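Long-range contact in YohF (Salmonella typhimurium, PDB 6WON), which is a short-chain dehydrogenase/reductase family member, probably an oxidoreductase acting as an acetoin dehydrogenase: residues P206-I210 and D242-A248. Sequence-based numbering, arbitrary orientation.
Sequences PSIPI and DGGFMLA
Ile208 holds CG2 anti to its backbone N and Ile210 holds CG1 there (chi1 -158°), so that in both residues the CG2 methyl is the branch that meets the turn Asp242 to Phe245. Ile208 CG2 rests 3.6 Å from Gly243 O and near Asp242 O; Ile210 CG2 lies over the bare alpha carbon, 3.7 Å from Gly243 CA. Gly243, at a positive phi of 52°, presents its alpha carbon directly to this methyl.

Between the isoleucines, Pro209 lays its ring along the Gly243–Gly244 backbone, Pro209 CG coming within 3.1 Å of Gly244 O, a close approach, while Pro209 CD reaches Ala248 CB at 4.2 Å. One polar bond joins the two loops: Ile210 N donates to Gly243 O at 3.1 Å, in the carbonyl plane, with a C=O...N angle of 159°. The same oxygen is bordered by carbon from Ile208, Pro209 and Ile210, which illustrates how a single backbone bond can be framed by apolar groups.

The receiving loop is braced from within. Asp242 OD1 accepts Gly244 N in an Asx turn and Asp242 OD2 takes Met246 N at 2.8 Å, both donors standing above the carboxylate plane; the first bond closes within the type I' turn, and the second ties Asp242 to the 3-10 segment 245-247 that begins at the turn's last residue. Leu171 of a second subunit packs on Pro209, and Pro250 of a third on Ala248, placing the contact where subunits of the tetramer meet. It ties the loop before helix 216-226 to the glycine turn leaving the last strand, 238-241, of the SDR Rossmann fold.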
loop_
_atom_site.group_PDB
_atom_site.type_symbol
_atom_site.label_atom_id
_atom_site.label_comp_id
_atom_site.label_asym_id
_atom_site.label_seq_id
_atom_site.Cartn_x
_atom_site.Cartn_y
_atom_site.Cartn_z
ATOM N N PRO B 206 -16.566 8.125 17.784
ATOM C CA PRO B 206 -15.742 7.150 18.525
ATOM C C PRO B 206 -15.071 6.091 17.658
ATOM O O PRO B 206 -14.071 5.501 18.095
ATOM C CB PRO B 206 -16.744 6.513 19.495
ATOM C CG PRO B 206 -17.867 7.491 19.587
ATOM C CD PRO B 206 -17.961 8.143 18.251
ATOM N N SER B 207 -15.577 5.817 16.452
ATOM C CA SER B 207 -14.971 4.789 15.611
ATOM C C SER B 207 -13.649 5.229 14.979
ATOM O O SER B 207 -12.908 4.376 14.473
ATOM C CB SER B 207 -15.958 4.357 14.517
ATOM O OG SER B 207 -16.278 5.443 13.647
ATOM N N ILE B 208 -13.341 6.522 14.995
ATOM C CA ILE B 208 -12.122 7.075 14.409
ATOM C C ILE B 208 -11.128 7.317 15.536
ATOM O O ILE B 208 -11.527 7.827 16.593
ATOM C CB ILE B 208 -12.411 8.381 13.655
ATOM C CG1 ILE B 208 -13.595 8.184 12.694
ATOM C CG2 ILE B 208 -11.139 8.901 12.959
ATOM C CD1 ILE B 208 -14.091 9.475 12.062
ATOM N N PRO B 209 -9.845 6.965 15.370
ATOM C CA PRO B 209 -8.902 7.090 16.504
ATOM C C PRO B 209 -8.902 8.469 17.151
ATOM O O PRO B 209 -8.978 8.566 18.381
ATOM C CB PRO B 209 -7.553 6.736 15.863
ATOM C CG PRO B 209 -7.924 5.754 14.774
ATOM C CD PRO B 209 -9.251 6.240 14.227
ATOM N N ILE B 210 -8.872 9.541 16.352
ATOM C CA ILE B 210 -8.922 10.893 16.902
ATOM C C ILE B 210 -10.285 11.242 17.486
ATOM O O ILE B 210 -10.418 12.264 18.171
ATOM C CB ILE B 210 -8.508 11.908 15.815
ATOM C CG1 ILE B 210 -8.026 13.215 16.454
ATOM C CG2 ILE B 210 -9.649 12.127 14.830
ATOM C CD1 ILE B 210 -7.209 14.073 15.530
ATOM N N ASP B 242 -6.812 11.927 7.860
ATOM C CA ASP B 242 -7.975 11.142 8.250
ATOM C C ASP B 242 -8.080 10.888 9.750
ATOM O O ASP B 242 -8.814 9.976 10.158
ATOM C CB ASP B 242 -7.948 9.804 7.507
ATOM C CG ASP B 242 -6.814 8.889 7.977
ATOM O OD1 ASP B 242 -5.918 9.334 8.735
ATOM O OD2 ASP B 242 -6.816 7.709 7.575
ATOM N N GLY B 243 -7.367 11.648 10.579
ATOM C CA GLY B 243 -7.392 11.443 12.021
ATOM C C GLY B 243 -7.118 10.014 12.464
ATOM O O GLY B 243 -7.608 9.570 13.510
ATOM N N GLY B 244 -6.350 9.276 11.663
ATOM C CA GLY B 244 -6.017 7.899 11.976
ATOM C C GLY B 244 -6.982 6.868 11.437
ATOM O O GLY B 244 -6.872 5.692 11.810
ATOM N N PHE B 245 -7.921 7.276 10.573
ATOM C CA PHE B 245 -8.895 6.351 9.990
ATOM C C PHE B 245 -8.235 5.068 9.480
ATOM O O PHE B 245 -8.698 3.963 9.778
ATOM C CB PHE B 245 -9.649 7.071 8.862
ATOM C CG PHE B 245 -10.783 6.279 8.249
ATOM C CD1 PHE B 245 -10.538 5.351 7.237
ATOM C CD2 PHE B 245 -12.098 6.508 8.637
ATOM C CE1 PHE B 245 -11.595 4.642 6.649
ATOM C CE2 PHE B 245 -13.157 5.810 8.048
ATOM C CZ PHE B 245 -12.904 4.877 7.060
ATOM N N MET B 246 -7.144 5.200 8.722
ATOM C CA MET B 246 -6.484 4.037 8.131
ATOM C C MET B 246 -5.817 3.143 9.175
ATOM O O MET B 246 -5.509 1.985 8.873
ATOM C CB MET B 246 -5.418 4.479 7.121
ATOM C CG MET B 246 -5.917 5.257 5.901
ATOM S SD MET B 246 -7.185 4.415 4.936
ATOM C CE MET B 246 -6.295 3.099 4.105
ATOM N N LEU B 247 -5.569 3.648 10.384
ATOM C CA LEU B 247 -4.986 2.817 11.433
ATOM C C LEU B 247 -5.984 1.859 12.071
ATOM O O LEU B 247 -5.565 0.900 12.738
ATOM C CB LEU B 247 -4.390 3.703 12.527
ATOM C CG LEU B 247 -3.378 4.742 12.036
ATOM C CD1 LEU B 247 -3.066 5.757 13.122
ATOM C CD2 LEU B 247 -2.113 4.047 11.562
ATOM N N ALA B 248 -7.287 2.103 11.914
ATOM C CA ALA B 248 -8.308 1.381 12.673
ATOM C C ALA B 248 -8.719 0.113 11.924
ATOM O O ALA B 248 -9.307 0.182 10.841
ATOM C CB ALA B 248 -9.506 2.288 12.933
#